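PDB 4BG7: putative transcriptional coactivator P15 from Enterobacteria phage t5, which probably binds DNA as a dimeric phage homolog of the eukaryotic coactivator PC4 and is implicated in recombination-dependent DNA replication. Local coordinates for residues E10-D15 and N38-I43; I19-E22 and Q27-L30; R44-D49 and W54-S59. All coordinates share one frame; numbering follows the deposited sequence.

From the N terminus, the chain enters strand 13-23 through E10-D15, and contact 1 closes its wide loop when N38-I43 opens the third strand. Within that loop lies contact 2, where I19-E22 and Q27-L30 pair as the first hairpin, strands 13-23 and 26-35. Contact 3 follows in series: R44-D49 continues the strand of N38-I43 and pairs with W54-S59 in the hairpin 38-48/54-64. The three meet on one antiparallel sheet. I43 packs against V28 and L20, joining contacts 1 and 2, and backbone bonds between Q27 and W46 and between R29 and R44 join contacts 2 and 3. Contact 1 itself reaches over strand 26-35, from the start of the first strand to the third.

Contact 1: E10-D15 and N38-I43; sequences EGHVDD and NLYMGI
H12, just ahead of strand 13-23, and Y40 on strand 38-48 both turn CG anti to their own carbonyl carbon, with chi1 at -75° and -65°, and this swings the two rings toward each other. Their CA atoms stand 9.0 Å apart, because strand 26-35 runs between them, so the side chains do all the touching. The imidazole leads with its CE1 corner, which comes 3.8 Å from CD2 of Y40. CG of Y40 is almost as close, so the imidazole meets the phenol ring at its root, far from the hydroxyl. The result is an offset edge-to-face pair, centroids 5.5 Å apart and planes at 63°, with the edge belonging to H12 and the face to Y40.

Several neighbours fix the turn of the imidazole. ND1 is hydrogen-bonded to OG of S33 on the intervening strand, and the carbonyl O of E10 lies in the ring plane, 3.5 Å from CD2 of H12. F35 stacks on H12, while Y9 meets it edge-to-face, making the histidine one member of an aromatic cluster.

At the other end of the contact, D15 and L39 cross at about a right angle. The methyl CD2 of L39 approaches OD2 of D15 to 3.6 Å, a plain van der Waals touch near the surface. Between these two meetings, D14 turns elsewhere, its OD1 forming a salt bridge with R44.

In the sheet, V13 and D15 bond through their backbones to E34 and V32, and Y40 bonds to S33, so strand 26-35 is stitched on both sides. Side chains from the start of the first strand thus reach over the second to the third, in the four-stranded antiparallel sheet of the PC4 fold.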
ATOM      1  N   GLU A  10      -8.878  -9.748 -11.557  1.00 25.08           N
ATOM      2  CA  GLU A  10      -9.991 -10.521 -12.139  1.00 28.41           C
ATOM      3  C   GLU A  10     -11.141 -10.725 -11.159  1.00 26.66           C
ATOM      4  O   GLU A  10     -10.960 -11.221 -10.046  1.00 27.08           O
ATOM      5  CB  GLU A  10      -9.485 -11.863 -12.697  1.00 31.93           C
ATOM      6  CG  GLU A  10      -8.457 -11.631 -13.786  1.00 39.75           C
ATOM      7  CD  GLU A  10      -8.161 -12.808 -14.689  1.00 48.74           C
ATOM      8  OE1 GLU A  10      -8.813 -13.879 -14.570  1.00 49.10           O
ATOM      9  OE2 GLU A  10      -7.240 -12.615 -15.516  1.00 44.79           O
ATOM     10  N   GLY A  11     -12.336 -10.329 -11.579  1.00 30.05           N
ATOM     11  CA  GLY A  11     -13.533 -10.458 -10.748  1.00 32.88           C
ATOM     12  C   GLY A  11     -13.741  -9.328  -9.719  1.00 34.86           C
ATOM     13  O   GLY A  11     -14.721  -9.340  -8.990  1.00 36.66           O
ATOM     14  N   HIS A  12     -12.830  -8.355  -9.654  1.00 30.77           N
ATOM     15  CA  HIS A  12     -12.938  -7.275  -8.668  1.00 27.52           C
ATOM     16  C   HIS A  12     -13.658  -6.139  -9.279  1.00 27.68           C
ATOM     17  O   HIS A  12     -13.441  -5.805 -10.451  1.00 26.86           O
ATOM     18  CB  HIS A  12     -11.536  -6.751  -8.258  1.00 23.99           C
ATOM     19  CG  HIS A  12     -10.782  -7.653  -7.332  1.00 23.67           C
ATOM     20  ND1 HIS A  12     -10.454  -7.279  -6.071  1.00 23.28           N
ATOM     21  CD2 HIS A  12     -10.270  -8.947  -7.508  1.00 22.08           C
ATOM     22  CE1 HIS A  12      -9.814  -8.268  -5.470  1.00 24.67           C
ATOM     23  NE2 HIS A  12      -9.668  -9.289  -6.349  1.00 24.45           N
ATOM     24  N   VAL A  13     -14.426  -5.448  -8.458  1.00 28.52           N
ATOM     25  CA  VAL A  13     -15.028  -4.181  -8.826  1.00 26.73           C
ATOM     26  C   VAL A  13     -14.501  -3.099  -7.826  1.00 23.90           C
ATOM     27  O   VAL A  13     -14.626  -3.283  -6.630  1.00 27.66           O
ATOM     28  CB  VAL A  13     -16.608  -4.271  -8.784  1.00 28.31           C
ATOM     29  CG1 VAL A  13     -17.225  -2.898  -8.820  1.00 29.74           C
ATOM     30  CG2 VAL A  13     -17.152  -5.152  -9.938  1.00 31.85           C
ATOM     31  N   ASP A  14     -14.009  -1.992  -8.343  1.00 25.00           N
ATOM     32  CA  ASP A  14     -13.523  -0.887  -7.523  1.00 26.76           C
ATOM     33  C   ASP A  14     -14.680  -0.192  -6.798  1.00 32.90           C
ATOM     34  O   ASP A  14     -15.744   0.127  -7.376  1.00 34.49           O
ATOM     35  CB  ASP A  14     -12.861   0.187  -8.365  1.00 27.11           C
ATOM     36  CG  ASP A  14     -11.536  -0.217  -8.918  1.00 25.12           C
ATOM     37  OD1 ASP A  14     -11.057  -1.343  -8.677  1.00 27.68           O
ATOM     38  OD2 ASP A  14     -10.983   0.640  -9.598  1.00 28.82           O
ATOM     39  N   ASP A  15     -14.448   0.083  -5.540  1.00 30.66           N
ATOM     40  CA  ASP A  15     -15.296   0.967  -4.738  1.00 32.47           C
ATOM     41  C   ASP A  15     -14.628   2.307  -4.440  1.00 32.09           C
ATOM     42  O   ASP A  15     -15.329   3.311  -4.336  1.00 31.50           O
ATOM     43  CB  ASP A  15     -15.639   0.288  -3.454  1.00 36.57           C
ATOM     44  CG  ASP A  15     -16.562  -0.840  -3.660  1.00 46.01           C
ATOM     45  OD1 ASP A  15     -17.292  -0.894  -4.718  1.00 48.07           O
ATOM     46  OD2 ASP A  15     -16.542  -1.712  -2.774  1.00 52.12           O
ATOM     47  N   ASN A  38     -16.045  -9.766  -0.127  1.00 32.68           N
ATOM     48  CA  ASN A  38     -15.070  -9.195   0.783  1.00 31.15           C
ATOM     49  C   ASN A  38     -14.364  -7.997   0.156  1.00 30.25           C
ATOM     50  O   ASN A  38     -14.304  -7.875  -1.052  1.00 28.00           O
ATOM     51  CB  ASN A  38     -14.080 -10.287   1.156  1.00 31.91           C
ATOM     52  CG  ASN A  38     -14.769 -11.424   1.922  1.00 38.31           C
ATOM     53  OD1 ASN A  38     -15.348 -11.220   2.989  1.00 44.21           O
ATOM     54  ND2 ASN A  38     -14.793 -12.583   1.323  1.00 44.44           N
ATOM     55  N   LEU A  39     -13.866  -7.102   1.003  1.00 29.47           N
ATOM     56  CA  LEU A  39     -13.119  -5.918   0.536  1.00 26.19           C
ATOM     57  C   LEU A  39     -11.616  -6.169   0.606  1.00 21.91           C
ATOM     58  O   LEU A  39     -11.122  -6.766   1.528  1.00 23.60           O
ATOM     59  CB  LEU A  39     -13.486  -4.666   1.378  1.00 26.38           C
ATOM     60  CG  LEU A  39     -14.943  -4.238   1.178  1.00 28.89           C
ATOM     61  CD1 LEU A  39     -15.227  -3.042   2.069  1.00 26.45           C
ATOM     62  CD2 LEU A  39     -15.268  -3.906  -0.283  1.00 31.10           C
ATOM     63  N   TYR A  40     -10.908  -5.582  -0.357  1.00 23.42           N
ATOM     64  CA  TYR A  40      -9.481  -5.647  -0.502  1.00 21.65           C
ATOM     65  C   TYR A  40      -8.929  -4.274  -0.787  1.00 22.29           C
ATOM     66  O   TYR A  40      -9.620  -3.428  -1.402  1.00 23.99           O
ATOM     67  CB  TYR A  40      -9.155  -6.516  -1.731  1.00 22.59           C
ATOM     68  CG  TYR A  40      -9.604  -7.916  -1.460  1.00 22.37           C
ATOM     69  CD1 TYR A  40      -8.780  -8.801  -0.817  1.00 24.28           C
ATOM     70  CD2 TYR A  40     -10.879  -8.302  -1.777  1.00 23.98           C
ATOM     71  CE1 TYR A  40      -9.230 -10.095  -0.495  1.00 28.73           C
ATOM     72  CE2 TYR A  40     -11.322  -9.608  -1.526  1.00 29.33           C
ATOM     73  CZ  TYR A  40     -10.524 -10.484  -0.866  1.00 26.83           C
ATOM     74  OH  TYR A  40     -10.988 -11.779  -0.604  1.00 30.41           O
ATOM     75  N   MET A  41      -7.707  -4.042  -0.295  1.00 23.12           N
ATOM     76  CA  MET A  41      -6.945  -2.855  -0.672  1.00 22.29           C
ATOM     77  C   MET A  41      -5.689  -3.255  -1.401  1.00 20.97           C
ATOM     78  O   MET A  41      -5.036  -4.230  -1.077  1.00 23.99           O
ATOM     79  CB  MET A  41      -6.572  -1.927   0.515  1.00 25.50           C
ATOM     80  CG  MET A  41      -5.886  -2.581   1.674  1.00 28.62           C
ATOM     81  SD  MET A  41      -5.189  -1.396   2.871  1.00 30.73           S
ATOM     82  CE  MET A  41      -4.885  -2.538   4.188  1.00 31.96           C
ATOM     83  N   GLY A  42      -5.331  -2.451  -2.390  1.00 22.11           N
ATOM     84  CA  GLY A  42      -4.130  -2.738  -3.166  1.00 20.79           C
ATOM     85  C   GLY A  42      -3.829  -1.718  -4.244  1.00 20.76           C
ATOM     86  O   GLY A  42      -4.296  -0.577  -4.185  1.00 19.83           O
ATOM     87  N   ILE A  43      -3.065  -2.136  -5.244  1.00 19.88           N
ATOM     88  CA  ILE A  43      -2.740  -1.234  -6.339  1.00 20.68           C
ATOM     89  C   ILE A  43      -3.272  -1.823  -7.641  1.00 21.58           C
ATOM     90  O   ILE A  43      -2.929  -2.935  -7.953  1.00 21.76           O
ATOM     91  CB  ILE A  43      -1.226  -1.102  -6.440  1.00 22.22           C
ATOM     92  CG1 ILE A  43      -0.675  -0.299  -5.272  1.00 21.42           C
ATOM     93  CG2 ILE A  43      -0.811  -0.512  -7.785  1.00 27.53           C
ATOM     94  CD1 ILE A  43      -1.275   1.029  -4.860  1.00 19.72           C
TER

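Contact 2: I19-E22 and Q27-L30; sequences ILWE and QVRL
Q27 runs out beside E22 and then crosses I19 at about a right angle, and it can be followed atom by atom. CB packs against CG of E22 at 4.0 Å. With CG anti to the backbone N (chi1 163°) and the chain extended beyond it, CG passes the carbonyl O of W21, and CD then comes 3.9 Å from CG1 of I19. At the tip the amide divides its work. NE2 lies 3.8 Å from CG2 of I19, and the carboxylate of E22 is nearby but too distant to bond it. On the other branch, OE1 of Q27 accepts from NE of R29, on its own strand, at 2.8 Å, the donor standing above the carbonyl plane. NH2 of R29 also approaches that oxygen, but doubtfully close. CG1 of I19 lies over one face of that guanidinium, toward its rim, 3.7 Å from NE of R29.

The two strands form an antiparallel hairpin interrupted by a beta bulge. I19-R29 and E22-Q27 are non-hydrogen-bonded pairs, and between them L20 and W21 together face the single residue V28. Accordingly, V28 O accepts from L20 N at 2.9 Å, while V28 N gives its bond to W21 O at 2.8 Å.

On the other side of the sheet, W21 sets CG between its backbone N and carbonyl carbon (chi1 45°), which brings CD1 of its indole to 3.6 Å from CG2 of V28. CB of L20 lies over one face of the indole. F63 of the second subunit also meets the W21 ring, and A76 of that subunit packs on both L20 and L30.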
ATOM      1  N   ILE A  19      -5.215   8.050  -7.434  1.00 25.86           N
ATOM      2  CA  ILE A  19      -3.951   8.066  -8.082  1.00 27.86           C
ATOM      3  C   ILE A  19      -2.800   8.294  -7.099  1.00 28.77           C
ATOM      4  O   ILE A  19      -2.882   9.153  -6.262  1.00 37.09           O
ATOM      5  CB  ILE A  19      -3.874   9.110  -9.236  1.00 29.51           C
ATOM      6  CG1 ILE A  19      -4.936   8.824 -10.320  1.00 34.97           C
ATOM      7  CG2 ILE A  19      -2.494   9.008  -9.852  1.00 27.40           C
ATOM      8  CD1 ILE A  19      -5.511  10.027 -11.093  1.00 31.65           C
ATOM      9  N   LEU A  20      -1.750   7.515  -7.218  1.00 32.01           N
ATOM     10  CA  LEU A  20      -0.518   7.716  -6.497  1.00 33.71           C
ATOM     11  C   LEU A  20       0.483   8.401  -7.449  1.00 40.84           C
ATOM     12  O   LEU A  20       0.850   9.527  -7.187  1.00 43.20           O
ATOM     13  CB  LEU A  20       0.042   6.392  -5.961  1.00 30.25           C
ATOM     14  CG  LEU A  20      -0.808   5.651  -4.883  1.00 31.07           C
ATOM     15  CD1 LEU A  20      -0.122   4.406  -4.387  1.00 27.49           C
ATOM     16  CD2 LEU A  20      -1.246   6.490  -3.695  1.00 27.78           C
ATOM     17  N   TRP A  21       0.928   7.711  -8.506  1.00 42.19           N
ATOM     18  CA  TRP A  21       1.899   8.244  -9.484  1.00 42.43           C
ATOM     19  C   TRP A  21       1.930   7.426 -10.784  1.00 45.83           C
ATOM     20  O   TRP A  21       1.211   6.419 -10.911  1.00 43.41           O
ATOM     21  CB  TRP A  21       3.285   8.276  -8.869  1.00 36.90           C
ATOM     22  CG  TRP A  21       3.616   7.017  -8.122  1.00 37.91           C
ATOM     23  CD1 TRP A  21       3.912   5.763  -8.642  1.00 39.53           C
ATOM     24  CD2 TRP A  21       3.639   6.847  -6.681  1.00 33.31           C
ATOM     25  NE1 TRP A  21       4.148   4.841  -7.620  1.00 42.04           N
ATOM     26  CE2 TRP A  21       4.022   5.454  -6.424  1.00 35.28           C
ATOM     27  CE3 TRP A  21       3.444   7.690  -5.612  1.00 36.92           C
ATOM     28  CZ2 TRP A  21       4.129   4.951  -5.140  1.00 33.66           C
ATOM     29  CZ3 TRP A  21       3.587   7.170  -4.328  1.00 35.76           C
ATOM     30  CH2 TRP A  21       3.924   5.837  -4.107  1.00 31.92           C
ATOM     31  N   GLU A  22       2.743   7.849 -11.753  1.00 41.97           N
ATOM     32  CA  GLU A  22       2.872   7.162 -13.065  1.00 45.54           C
ATOM     33  C   GLU A  22       4.298   6.906 -13.470  1.00 46.99           C
ATOM     34  O   GLU A  22       5.177   7.659 -13.071  1.00 47.14           O
ATOM     35  CB  GLU A  22       2.318   8.032 -14.190  1.00 47.20           C
ATOM     36  CG  GLU A  22       0.934   8.585 -13.990  1.00 51.15           C
ATOM     37  CD  GLU A  22       0.934   9.840 -13.187  1.00 57.58           C
ATOM     38  OE1 GLU A  22       1.738  10.735 -13.541  1.00 62.59           O
ATOM     39  OE2 GLU A  22       0.155   9.901 -12.207  1.00 54.47           O
ATOM     40  N   GLN A  27       0.091   3.741 -14.774  1.00 39.12           N
ATOM     41  CA  GLN A  27      -0.320   4.563 -13.631  1.00 36.41           C
ATOM     42  C   GLN A  27      -0.744   3.721 -12.394  1.00 42.74           C
ATOM     43  O   GLN A  27      -1.471   2.730 -12.537  1.00 39.23           O
ATOM     44  CB  GLN A  27      -1.475   5.394 -14.044  1.00 32.59           C
ATOM     45  CG  GLN A  27      -2.282   5.991 -12.930  1.00 36.82           C
ATOM     46  CD  GLN A  27      -3.309   7.007 -13.408  1.00 35.34           C
ATOM     47  OE1 GLN A  27      -4.458   6.704 -13.641  1.00 45.04           O
ATOM     48  NE2 GLN A  27      -2.873   8.258 -13.527  1.00 49.96           N
ATOM     49  N   VAL A  28      -0.349   4.147 -11.186  1.00 38.08           N
ATOM     50  CA  VAL A  28      -0.520   3.332  -9.977  1.00 37.56           C
ATOM     51  C   VAL A  28      -1.671   3.899  -9.147  1.00 31.13           C
ATOM     52  O   VAL A  28      -1.578   5.011  -8.677  1.00 34.72           O
ATOM     53  CB  VAL A  28       0.789   3.351  -9.130  1.00 36.12           C
ATOM     54  CG1 VAL A  28       0.701   2.377  -7.992  1.00 37.96           C
ATOM     55  CG2 VAL A  28       2.000   3.024  -9.985  1.00 35.88           C
ATOM     56  N   ARG A  29      -2.782   3.157  -8.987  1.00 30.88           N
ATOM     57  CA  ARG A  29      -3.913   3.635  -8.155  1.00 26.52           C
ATOM     58  C   ARG A  29      -4.168   2.798  -6.925  1.00 27.22           C
ATOM     59  O   ARG A  29      -4.331   1.585  -7.007  1.00 25.25           O
ATOM     60  CB  ARG A  29      -5.239   3.741  -8.911  1.00 29.70           C
ATOM     61  CG  ARG A  29      -5.154   4.689 -10.079  1.00 33.19           C
ATOM     62  CD  ARG A  29      -6.512   5.172 -10.484  1.00 35.23           C
ATOM     63  NE  ARG A  29      -6.333   5.776 -11.782  1.00 37.21           N
ATOM     64  CZ  ARG A  29      -7.267   6.439 -12.458  1.00 48.34           C
ATOM     65  NH1 ARG A  29      -8.485   6.600 -11.939  1.00 45.18           N
ATOM     66  NH2 ARG A  29      -6.951   6.929 -13.674  1.00 43.94           N
ATOM     67  N   LEU A  30      -4.165   3.451  -5.771  1.00 25.77           N
ATOM     68  CA  LEU A  30      -4.562   2.843  -4.509  1.00 25.96           C
ATOM     69  C   LEU A  30      -6.035   2.575  -4.563  1.00 24.81           C
ATOM     70  O   LEU A  30      -6.870   3.507  -4.726  1.00 26.96           O
ATOM     71  CB  LEU A  30      -4.303   3.753  -3.295  1.00 25.51           C
ATOM     72  CG  LEU A  30      -4.480   3.107  -1.912  1.00 25.07           C
ATOM     73  CD1 LEU A  30      -3.485   1.978  -1.808  1.00 23.88           C
ATOM     74  CD2 LEU A  30      -4.201   4.215  -0.860  1.00 23.50           C
TER

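Contact 3: R44-D49 and W54-S59; sequences RYWLLD and WFPTKS
Strands 44-48 and 54-57 run antiparallel at 144°, their axes approaching to 4.4 Å, with L47 and F55 as the hydrogen-bonded pair between the non-hydrogen-bonded pairs W46-P56 and L48-W54. On the face that carries those two outer pairs, each indole has an aliphatic group from the opposite strand over one face. CB of P56 sits squarely over the six-membered ring of W46, 3.7 Å from its centroid, and CD2 of L48 does the same for W54 at 3.6 Å; both are CH-pi contacts. R29, from the neighbouring strand, adds a cation-pi contact to W46.

The hairpin so formed pairs the last two strands of the PC4 sheet, and its far end is held by side chains as well as backbone. T57 places OG1 between its backbone N and carbonyl carbon (chi1 82°), and from there the hydroxyl donates to Y45 O at 2.8 Å. The same oxygen also takes the T57 N-H. OG1 in turn accepts from S59 N at 3.0 Å, an ST turn at the corner, while S59 O receives the nearly straight bond of Y45 N. The chain of R44 bends at chi3 (-77°), turning NH1 onto T57 O at 2.8 Å; the oxygen lies in the guanidinium plane, while the donor stands above the carbonyl plane.

Near the loop, OD2 of D49 approaches CE1 of F55 to 3.2 Å; that carboxylate is hydrogen-bonded to E53 N and N51 ND2.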
ATOM      1  N   ARG A  44      -4.164  -1.114  -8.331  1.00 20.03           N
ATOM      2  CA  ARG A  44      -4.623  -1.542  -9.663  1.00 22.17           C
ATOM      3  C   ARG A  44      -3.923  -0.683 -10.679  1.00 24.60           C
ATOM      4  O   ARG A  44      -3.844   0.544 -10.501  1.00 28.33           O
ATOM      5  CB  ARG A  44      -6.138  -1.338  -9.818  1.00 20.08           C
ATOM      6  CG  ARG A  44      -6.640  -1.851 -11.154  1.00 18.99           C
ATOM      7  CD  ARG A  44      -8.020  -1.374 -11.476  1.00 21.17           C
ATOM      8  NE  ARG A  44      -9.113  -2.075 -10.758  1.00 22.10           N
ATOM      9  CZ  ARG A  44      -9.732  -3.174 -11.165  1.00 23.08           C
ATOM     10  NH1 ARG A  44      -9.330  -3.816 -12.240  1.00 23.03           N
ATOM     11  NH2 ARG A  44     -10.754  -3.641 -10.435  1.00 27.69           N
ATOM     12  N   TYR A  45      -3.412  -1.291 -11.743  1.00 26.87           N
ATOM     13  CA  TYR A  45      -2.737  -0.494 -12.810  1.00 27.40           C
ATOM     14  C   TYR A  45      -3.702   0.029 -13.889  1.00 27.25           C
ATOM     15  O   TYR A  45      -4.471  -0.752 -14.453  1.00 27.17           O
ATOM     16  CB  TYR A  45      -1.628  -1.283 -13.467  1.00 29.05           C
ATOM     17  CG  TYR A  45      -0.477  -1.507 -12.512  1.00 34.10           C
ATOM     18  CD1 TYR A  45       0.401  -0.468 -12.210  1.00 39.80           C
ATOM     19  CD2 TYR A  45      -0.322  -2.708 -11.823  1.00 35.28           C
ATOM     20  CE1 TYR A  45       1.457  -0.660 -11.315  1.00 41.55           C
ATOM     21  CE2 TYR A  45       0.719  -2.890 -10.906  1.00 34.38           C
ATOM     22  CZ  TYR A  45       1.586  -1.847 -10.651  1.00 39.37           C
ATOM     23  OH  TYR A  45       2.623  -1.990  -9.755  1.00 43.73           O
ATOM     24  N   TRP A  46      -3.661   1.333 -14.142  1.00 26.43           N
ATOM     25  CA  TRP A  46      -4.272   1.934 -15.333  1.00 26.18           C
ATOM     26  C   TRP A  46      -3.246   2.194 -16.413  1.00 29.42           C
ATOM     27  O   TRP A  46      -2.117   2.575 -16.101  1.00 31.70           O
ATOM     28  CB  TRP A  46      -4.996   3.149 -14.945  1.00 30.14           C
ATOM     29  CG  TRP A  46      -6.118   2.874 -13.973  1.00 26.50           C
ATOM     30  CD1 TRP A  46      -6.021   2.166 -12.791  1.00 26.89           C
ATOM     31  CD2 TRP A  46      -7.462   3.374 -13.990  1.00 29.68           C
ATOM     32  NE1 TRP A  46      -7.183   2.155 -12.137  1.00 26.60           N
ATOM     33  CE2 TRP A  46      -8.110   2.825 -12.810  1.00 29.57           C
ATOM     34  CE3 TRP A  46      -8.214   4.127 -14.878  1.00 33.29           C
ATOM     35  CZ2 TRP A  46      -9.440   3.083 -12.503  1.00 29.81           C
ATOM     36  CZ3 TRP A  46      -9.542   4.380 -14.578  1.00 34.20           C
ATOM     37  CH2 TRP A  46     -10.144   3.894 -13.410  1.00 36.27           C
ATOM     38  N   LEU A  47      -3.582   1.952 -17.693  1.00 24.11           N
ATOM     39  CA  LEU A  47      -2.630   2.122 -18.759  1.00 28.21           C
ATOM     40  C   LEU A  47      -3.135   3.105 -19.776  1.00 26.75           C
ATOM     41  O   LEU A  47      -4.313   3.169 -20.050  1.00 26.19           O
ATOM     42  CB  LEU A  47      -2.372   0.781 -19.512  1.00 30.70           C
ATOM     43  CG  LEU A  47      -1.119   0.003 -19.116  1.00 34.60           C
ATOM     44  CD1 LEU A  47      -1.025  -0.064 -17.582  1.00 37.75           C
ATOM     45  CD2 LEU A  47      -1.138  -1.389 -19.709  1.00 33.65           C
ATOM     46  N   LEU A  48      -2.202   3.822 -20.395  1.00 25.27           N
ATOM     47  CA  LEU A  48      -2.529   4.778 -21.441  1.00 25.99           C
ATOM     48  C   LEU A  48      -2.817   4.053 -22.718  1.00 23.25           C
ATOM     49  O   LEU A  48      -2.124   3.106 -23.008  1.00 25.55           O
ATOM     50  CB  LEU A  48      -1.362   5.737 -21.689  1.00 27.91           C
ATOM     51  CG  LEU A  48      -1.164   6.927 -20.738  1.00 29.41           C
ATOM     52  CD1 LEU A  48       0.143   7.665 -21.111  1.00 27.95           C
ATOM     53  CD2 LEU A  48      -2.394   7.827 -20.787  1.00 25.97           C
ATOM     54  N   ASP A  49      -3.793   4.538 -23.481  1.00 23.11           N
ATOM     55  CA  ASP A  49      -3.918   4.223 -24.871  1.00 24.53           C
ATOM     56  C   ASP A  49      -3.194   5.216 -25.734  1.00 25.22           C
ATOM     57  O   ASP A  49      -2.602   6.176 -25.199  1.00 24.58           O
ATOM     58  CB  ASP A  49      -5.369   3.971 -25.299  1.00 24.63           C
ATOM     59  CG  ASP A  49      -6.161   5.237 -25.680  1.00 29.41           C
ATOM     60  OD1 ASP A  49      -5.738   6.391 -25.379  1.00 27.75           O
ATOM     61  OD2 ASP A  49      -7.239   5.017 -26.297  1.00 31.76           O
ATOM     62  N   TRP A  54      -6.741   6.995 -20.055  1.00 31.34           N
ATOM     63  CA  TRP A  54      -6.419   5.960 -19.061  1.00 28.43           C
ATOM     64  C   TRP A  54      -7.475   4.894 -19.090  1.00 28.86           C
ATOM     65  O   TRP A  54      -8.689   5.174 -19.049  1.00 28.99           O
ATOM     66  CB  TRP A  54      -6.418   6.552 -17.670  1.00 32.37           C
ATOM     67  CG  TRP A  54      -5.273   7.488 -17.476  1.00 30.37           C
ATOM     68  CD1 TRP A  54      -5.320   8.881 -17.400  1.00 33.75           C
ATOM     69  CD2 TRP A  54      -3.874   7.137 -17.371  1.00 29.34           C
ATOM     70  NE1 TRP A  54      -4.066   9.383 -17.261  1.00 31.79           N
ATOM     71  CE2 TRP A  54      -3.148   8.393 -17.227  1.00 31.98           C
ATOM     72  CE3 TRP A  54      -3.165   5.959 -17.403  1.00 31.49           C
ATOM     73  CZ2 TRP A  54      -1.797   8.430 -17.125  1.00 27.75           C
ATOM     74  CZ3 TRP A  54      -1.792   6.007 -17.309  1.00 32.65           C
ATOM     75  CH2 TRP A  54      -1.127   7.231 -17.155  1.00 32.62           C
ATOM     76  N   PHE A  55      -7.003   3.655 -19.209  1.00 27.52           N
ATOM     77  CA  PHE A  55      -7.834   2.490 -19.268  1.00 23.60           C
ATOM     78  C   PHE A  55      -7.516   1.643 -18.022  1.00 24.63           C
ATOM     79  O   PHE A  55      -6.385   1.214 -17.847  1.00 24.40           O
ATOM     80  CB  PHE A  55      -7.512   1.679 -20.540  1.00 24.57           C
ATOM     81  CG  PHE A  55      -8.169   2.208 -21.768  1.00 24.86           C
ATOM     82  CD1 PHE A  55      -7.688   3.370 -22.386  1.00 28.50           C
ATOM     83  CD2 PHE A  55      -9.236   1.530 -22.367  1.00 26.77           C
ATOM     84  CE1 PHE A  55      -8.305   3.873 -23.511  1.00 28.21           C
ATOM     85  CE2 PHE A  55      -9.885   2.045 -23.481  1.00 27.28           C
ATOM     86  CZ  PHE A  55      -9.402   3.202 -24.081  1.00 27.53           C
ATOM     87  N   PRO A  56      -8.509   1.369 -17.180  1.00 24.16           N
ATOM     88  CA  PRO A  56      -8.301   0.417 -16.069  1.00 23.82           C
ATOM     89  C   PRO A  56      -7.951  -0.948 -16.573  1.00 25.15           C
ATOM     90  O   PRO A  56      -8.627  -1.444 -17.476  1.00 26.59           O
ATOM     91  CB  PRO A  56      -9.639   0.375 -15.351  1.00 29.20           C
ATOM     92  CG  PRO A  56     -10.659   0.967 -16.273  1.00 31.87           C
ATOM     93  CD  PRO A  56      -9.910   1.802 -17.303  1.00 26.62           C
ATOM     94  N   THR A  57      -6.928  -1.582 -16.015  1.00 27.77           N
ATOM     95  CA  THR A  57      -6.634  -2.979 -16.339  1.00 25.98           C
ATOM     96  C   THR A  57      -6.932  -3.886 -15.199  1.00 23.80           C
ATOM     97  O   THR A  57      -7.194  -3.468 -14.053  1.00 23.61           O
ATOM     98  CB  THR A  57      -5.170  -3.170 -16.790  1.00 25.91           C
ATOM     99  OG1 THR A  57      -4.302  -3.255 -15.639  1.00 27.29           O
ATOM    100  CG2 THR A  57      -4.703  -2.034 -17.720  1.00 27.10           C
ATOM    101  N   LYS A  58      -6.827  -5.176 -15.470  1.00 25.67           N
ATOM    102  CA  LYS A  58      -6.996  -6.184 -14.402  1.00 27.14           C
ATOM    103  C   LYS A  58      -5.681  -6.499 -13.675  1.00 24.66           C
ATOM    104  O   LYS A  58      -5.578  -7.489 -12.938  1.00 27.80           O
ATOM    105  CB  LYS A  58      -7.539  -7.493 -15.063  1.00 29.18           C
ATOM    106  CG  LYS A  58      -8.957  -7.311 -15.579  1.00 32.76           C
ATOM    107  CD  LYS A  58      -9.627  -8.610 -16.092  1.00 37.75           C
ATOM    108  CE  LYS A  58      -9.184  -8.972 -17.526  1.00 43.17           C
ATOM    109  NZ  LYS A  58      -9.941  -8.322 -18.656  1.00 42.14           N
ATOM    110  N   SER A  59      -4.634  -5.738 -13.946  1.00 23.06           N
ATOM    111  CA  SER A  59      -3.311  -6.022 -13.353  1.00 24.28           C
ATOM    112  C   SER A  59      -3.123  -5.257 -12.054  1.00 23.97           C
ATOM    113  O   SER A  59      -3.576  -4.063 -11.908  1.00 24.34           O
ATOM    114  CB  SER A  59      -2.187  -5.682 -14.350  1.00 27.88           C
ATOM    115  OG  SER A  59      -2.360  -6.595 -15.429  1.00 28.53           O
TER